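PDB 1TE5: conserved hypothetical protein, which probably acts as a class-II glutamine amidotransferase of the Ntn-hydrolase fold, releasing ammonia from glutamine for transfer to an acceptor that is not known. Local coordinates for residues A132-F144 / L153-R165. Residues are numbered along the deposited sequence; the frame is centred on the assembly and turned at random.
Sequences AFCDLLNRVRRAF and LLPVLISACDEYR
L153 meets the ring of F144, the residue just past the end of helix 128-143: F144 CE1 lies 3.8 Å from L153 CB. One turn on, V156 splits its branches. Its CG1 comes to the edge of the same ring in the model and also touches V140 CG2, while CG2, anti to the backbone N, rests on CB of R139. L157 sends CD2 to within 3.9 Å of L136 CD2, the two leucines meeting at a slant. Helices 128-143 and 150-165 form an antiparallel hairpin, the axes of 132-143 and 153-165 coming within 9.6 Å at 146°, and lie over the six-stranded sheet of the Ntn-hydrolase fold; W103 on strand 101-108 touches both L136 and L153. The CA atoms of A160 and L136 are the nearest across the two segments, consistent with the small A160 methyl, and R139 CD lies 3.8 Å from A160 CB. The extended R139 chain carries the guanidinium on to E163, whose OE2, near the guanidinium plane, accepts weak hydrogen bonds from both R139 NH1 and NH2 within a salt bridge, the shorter, to NH2, 3.3 Å. Y164 fits as a knob among A132, D135, L136 and R139, with A132 CB over one face of its ring. Its OH donates to the anti lone pair of D135 OD2 at 2.7 Å; R139 NE, 2.9 Å from that oxygen, comes from above the carboxylate plane. Two donors thus grip this one oxygen of the buried D135, probably favouring a charged carboxylate, while F114 and F170 pack against the tyrosine ring.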
loop_
_atom_site.group_PDB
_atom_site.type_symbol
_atom_site.label_atom_id
_atom_site.label_comp_id
_atom_site.label_asym_id
_atom_site.label_seq_id
_atom_site.Cartn_x
_atom_site.Cartn_y
_atom_site.Cartn_z
ATOM N N ALA A 132 6.865 14.973 -8.962
ATOM C CA ALA A 132 7.861 14.504 -9.915
ATOM C C ALA A 132 7.520 13.095 -10.366
ATOM O O ALA A 132 7.701 12.760 -11.538
ATOM C CB ALA A 132 9.250 14.527 -9.292
ATOM N N PHE A 133 7.070 12.264 -9.425
ATOM C CA PHE A 133 6.701 10.878 -9.722
ATOM C C PHE A 133 5.563 10.802 -10.742
ATOM O O PHE A 133 5.625 10.046 -11.717
ATOM C CB PHE A 133 6.272 10.159 -8.436
ATOM C CG PHE A 133 5.937 8.700 -8.628
ATOM C CD1 PHE A 133 5.031 8.070 -7.782
ATOM C CD2 PHE A 133 6.544 7.953 -9.643
ATOM C CE1 PHE A 133 4.728 6.707 -7.934
ATOM C CE2 PHE A 133 6.253 6.590 -9.811
ATOM C CZ PHE A 133 5.340 5.965 -8.949
ATOM N N CYS A 134 4.491 11.526 -10.454
ATOM C CA CYS A 134 3.335 11.566 -11.326
ATOM C C CYS A 134 3.700 12.104 -12.697
ATOM O O CYS A 134 3.307 11.523 -13.700
ATOM C CB CYS A 134 2.242 12.420 -10.706
ATOM S SG CYS A 134 1.588 11.710 -9.199
ATOM N N ASP A 135 4.460 13.196 -12.733
ATOM C CA ASP A 135 4.871 13.806 -13.992
ATOM C C ASP A 135 5.645 12.824 -14.861
ATOM O O ASP A 135 5.400 12.724 -16.073
ATOM C CB ASP A 135 5.717 15.052 -13.739
ATOM C CG ASP A 135 6.022 15.817 -15.017
ATOM O OD1 ASP A 135 5.099 16.435 -15.588
ATOM O OD2 ASP A 135 7.187 15.792 -15.452
ATOM N N LEU A 136 6.593 12.122 -14.244
ATOM C CA LEU A 136 7.407 11.133 -14.947
ATOM C C LEU A 136 6.502 10.037 -15.486
ATOM O O LEU A 136 6.757 9.477 -16.553
ATOM C CB LEU A 136 8.456 10.528 -14.005
ATOM C CG LEU A 136 9.335 9.372 -14.499
ATOM C CD1 LEU A 136 10.684 9.441 -13.805
ATOM C CD2 LEU A 136 8.665 8.019 -14.255
ATOM N N LEU A 137 5.472 9.715 -14.705
ATOM C CA LEU A 137 4.500 8.694 -15.062
ATOM C C LEU A 137 3.650 9.160 -16.229
ATOM O O LEU A 137 3.237 8.350 -17.055
ATOM C CB LEU A 137 3.612 8.356 -13.854
ATOM C CG LEU A 137 4.197 7.414 -12.799
ATOM C CD1 LEU A 137 3.249 7.298 -11.639
ATOM C CD2 LEU A 137 4.457 6.048 -13.398
ATOM N N ASN A 138 3.386 10.460 -16.288
ATOM C CA ASN A 138 2.580 11.048 -17.355
ATOM C C ASN A 138 3.320 11.046 -18.681
ATOM O O ASN A 138 2.711 10.920 -19.742
ATOM C CB ASN A 138 2.166 12.475 -16.999
ATOM C CG ASN A 138 1.131 12.524 -15.896
ATOM O OD1 ASN A 138 0.900 13.573 -15.293
ATOM N ND2 ASN A 138 0.481 11.397 -15.643
ATOM N N ARG A 139 4.637 11.218 -18.607
ATOM C CA ARG A 139 5.489 11.227 -19.786
ATOM C C ARG A 139 5.629 9.825 -20.351
ATOM O O ARG A 139 5.787 9.647 -21.559
ATOM C CB ARG A 139 6.871 11.751 -19.426
ATOM C CG ARG A 139 6.876 13.149 -18.868
ATOM C CD ARG A 139 8.263 13.487 -18.393
ATOM N NE ARG A 139 8.371 14.871 -17.963
ATOM C CZ ARG A 139 9.391 15.662 -18.271
ATOM N NH1 ARG A 139 9.412 16.916 -17.835
ATOM N NH2 ARG A 139 10.392 15.197 -19.013
ATOM N N VAL A 140 5.679 8.840 -19.462
ATOM C CA VAL A 140 5.793 7.445 -19.880
ATOM C C VAL A 140 4.462 6.989 -20.471
ATOM O O VAL A 140 4.445 6.281 -21.471
ATOM C CB VAL A 140 6.203 6.504 -18.692
ATOM C CG1 VAL A 140 6.172 5.044 -19.108
ATOM C CG2 VAL A 140 7.593 6.841 -18.217
ATOM N N ARG A 141 3.356 7.395 -19.852
ATOM C CA ARG A 141 2.029 7.020 -20.325
ATOM C C ARG A 141 1.699 7.680 -21.670
ATOM O O ARG A 141 1.058 7.066 -22.527
ATOM C CB ARG A 141 0.960 7.350 -19.264
ATOM C CG ARG A 141 -0.484 7.052 -19.699
ATOM C CD ARG A 141 -1.232 6.082 -18.771
ATOM N NE ARG A 141 -1.911 4.963 -19.430
ATOM C CZ ARG A 141 -1.802 3.680 -19.070
ATOM N NH1 ARG A 141 -2.464 2.742 -19.736
ATOM N NH2 ARG A 141 -1.026 3.323 -18.053
ATOM N N ARG A 142 2.139 8.920 -21.862
ATOM C CA ARG A 142 1.877 9.636 -23.110
ATOM C C ARG A 142 2.695 9.049 -24.256
ATOM O O ARG A 142 2.165 8.789 -25.339
ATOM C CB ARG A 142 2.183 11.125 -22.945
ATOM C CG ARG A 142 1.444 12.023 -23.923
ATOM C CD ARG A 142 1.583 13.484 -23.528
ATOM N NE ARG A 142 0.945 14.379 -24.494
ATOM C CZ ARG A 142 1.429 14.656 -25.706
ATOM N NH1 ARG A 142 0.774 15.486 -26.513
ATOM N NH2 ARG A 142 2.567 14.106 -26.118
ATOM N N ALA A 143 3.988 8.850 -24.018
ATOM C CA ALA A 143 4.882 8.290 -25.022
ATOM C C ALA A 143 4.641 6.800 -25.294
ATOM O O ALA A 143 4.956 6.310 -26.377
ATOM C CB ALA A 143 6.324 8.520 -24.622
ATOM N N PHE A 144 4.093 6.081 -24.320
ATOM C CA PHE A 144 3.832 4.647 -24.471
ATOM C C PHE A 144 2.479 4.249 -23.896
ATOM O O PHE A 144 2.384 3.771 -22.762
ATOM C CB PHE A 144 4.932 3.816 -23.795
ATOM C CG PHE A 144 6.321 4.230 -24.177
ATOM C CD1 PHE A 144 7.116 4.938 -23.278
ATOM C CD2 PHE A 144 6.814 3.970 -25.451
ATOM C CE1 PHE A 144 8.379 5.392 -23.642
ATOM C CE2 PHE A 144 8.070 4.417 -25.825
ATOM C CZ PHE A 144 8.857 5.134 -24.917
ATOM N N LEU A 153 11.075 2.249 -23.002
ATOM C CA LEU A 153 10.696 3.319 -22.085
ATOM C C LEU A 153 11.873 3.877 -21.278
ATOM O O LEU A 153 11.703 4.816 -20.508
ATOM C CB LEU A 153 9.584 2.846 -21.145
ATOM C CG LEU A 153 9.975 1.923 -19.995
ATOM C CD1 LEU A 153 9.973 2.712 -18.697
ATOM C CD2 LEU A 153 8.991 0.775 -19.909
ATOM N N LEU A 154 13.058 3.296 -21.444
ATOM C CA LEU A 154 14.242 3.757 -20.721
ATOM C C LEU A 154 14.605 5.210 -21.033
ATOM O O LEU A 154 14.888 5.982 -20.116
ATOM C CB LEU A 154 15.445 2.851 -21.005
ATOM C CG LEU A 154 16.187 2.210 -19.828
ATOM C CD1 LEU A 154 17.287 1.298 -20.352
ATOM C CD2 LEU A 154 16.766 3.283 -18.925
ATOM N N PRO A 155 14.630 5.600 -22.328
ATOM C CA PRO A 155 14.973 6.980 -22.689
ATOM C C PRO A 155 14.092 8.031 -22.029
ATOM O O PRO A 155 14.582 9.089 -21.643
ATOM C CB PRO A 155 14.806 6.985 -24.205
ATOM C CG PRO A 155 15.192 5.597 -24.582
ATOM C CD PRO A 155 14.462 4.783 -23.544
ATOM N N VAL A 156 12.790 7.764 -21.937
ATOM C CA VAL A 156 11.881 8.717 -21.313
ATOM C C VAL A 156 12.197 8.894 -19.831
ATOM O O VAL A 156 12.036 9.984 -19.297
ATOM C CB VAL A 156 10.390 8.344 -21.523
ATOM C CG1 VAL A 156 10.105 6.975 -21.016
ATOM C CG2 VAL A 156 9.497 9.340 -20.826
ATOM N N LEU A 157 12.656 7.824 -19.184
ATOM C CA LEU A 157 13.021 7.869 -17.767
ATOM C C LEU A 157 14.209 8.798 -17.559
ATOM O O LEU A 157 14.198 9.654 -16.675
ATOM C CB LEU A 157 13.407 6.477 -17.262
ATOM C CG LEU A 157 12.345 5.386 -17.204
ATOM C CD1 LEU A 157 12.958 4.099 -16.665
ATOM C CD2 LEU A 157 11.203 5.838 -16.319
ATOM N N ILE A 158 15.249 8.577 -18.355
ATOM C CA ILE A 158 16.484 9.355 -18.309
ATOM C C ILE A 158 16.222 10.825 -18.602
ATOM O O ILE A 158 16.828 11.711 -17.992
ATOM C CB ILE A 158 17.495 8.832 -19.357
ATOM C CG1 ILE A 158 17.643 7.317 -19.231
ATOM C CG2 ILE A 158 18.851 9.512 -19.181
ATOM C CD1 ILE A 158 18.300 6.672 -20.420
ATOM N N SER A 159 15.356 11.071 -19.578
ATOM C CA SER A 159 15.010 12.421 -19.987
ATOM C C SER A 159 14.413 13.219 -18.843
ATOM O O SER A 159 14.863 14.324 -18.547
ATOM C CB SER A 159 14.024 12.379 -21.156
ATOM O OG SER A 159 14.629 11.842 -22.320
ATOM N N ALA A 160 13.380 12.660 -18.226
ATOM C CA ALA A 160 12.693 13.311 -17.118
ATOM C C ALA A 160 13.637 13.579 -15.952
ATOM O O ALA A 160 13.587 14.650 -15.344
ATOM C CB ALA A 160 11.517 12.466 -16.664
ATOM N N CYS A 161 14.480 12.599 -15.632
ATOM C CA CYS A 161 15.436 12.741 -14.540
ATOM C C CYS A 161 16.407 13.877 -14.818
ATOM O O CYS A 161 16.759 14.637 -13.911
ATOM C CB CYS A 161 16.189 11.436 -14.319
ATOM S SG CYS A 161 15.222 10.165 -13.465
ATOM N N ASP A 162 16.839 13.977 -16.072
ATOM C CA ASP A 162 17.756 15.025 -16.505
ATOM C C ASP A 162 17.152 16.401 -16.274
ATOM O O ASP A 162 17.833 17.327 -15.828
ATOM C CB ASP A 162 18.080 14.870 -17.993
ATOM C CG ASP A 162 19.433 14.228 -18.234
ATOM O OD1 ASP A 162 20.418 14.651 -17.588
ATOM O OD2 ASP A 162 19.512 13.310 -19.082
ATOM N N GLU A 163 15.885 16.539 -16.640
ATOM C CA GLU A 163 15.176 17.797 -16.475
ATOM C C GLU A 163 14.973 18.175 -15.019
ATOM O O GLU A 163 15.028 19.351 -14.669
ATOM C CB GLU A 163 13.814 17.743 -17.158
ATOM C CG GLU A 163 13.824 18.146 -18.614
ATOM C CD GLU A 163 12.462 18.623 -19.063
ATOM O OE1 GLU A 163 11.959 19.604 -18.464
ATOM O OE2 GLU A 163 11.892 18.016 -19.998
ATOM N N TYR A 164 14.646 17.186 -14.195
ATOM C CA TYR A 164 14.416 17.423 -12.778
ATOM C C TYR A 164 15.698 17.866 -12.069
ATOM O O TYR A 164 15.652 18.720 -11.186
ATOM C CB TYR A 164 13.847 16.166 -12.104
ATOM C CG TYR A 164 12.563 15.640 -12.711
ATOM C CD1 TYR A 164 11.676 16.488 -13.368
ATOM C CD2 TYR A 164 12.254 14.285 -12.652
ATOM C CE1 TYR A 164 10.513 15.993 -13.959
ATOM C CE2 TYR A 164 11.098 13.782 -13.236
ATOM C CZ TYR A 164 10.235 14.640 -13.892
ATOM O OH TYR A 164 9.117 14.141 -14.518
ATOM N N ARG A 165 16.832 17.283 -12.452
ATOM C CA ARG A 165 18.111 17.633 -11.834
ATOM C C ARG A 165 18.553 19.056 -12.185
ATOM O O ARG A 165 19.436 19.624 -11.542
ATOM C CB ARG A 165 19.195 16.601 -12.188
ATOM C CG ARG A 165 19.903 16.783 -13.522
ATOM C CD ARG A 165 20.554 15.466 -13.932
ATOM N NE ARG A 165 21.868 15.612 -14.558
ATOM C CZ ARG A 165 23.000 15.792 -13.881
ATOM N NH1 ARG A 165 24.153 15.905 -14.528
ATOM N NH2 ARG A 165 22.979 15.876 -12.555
#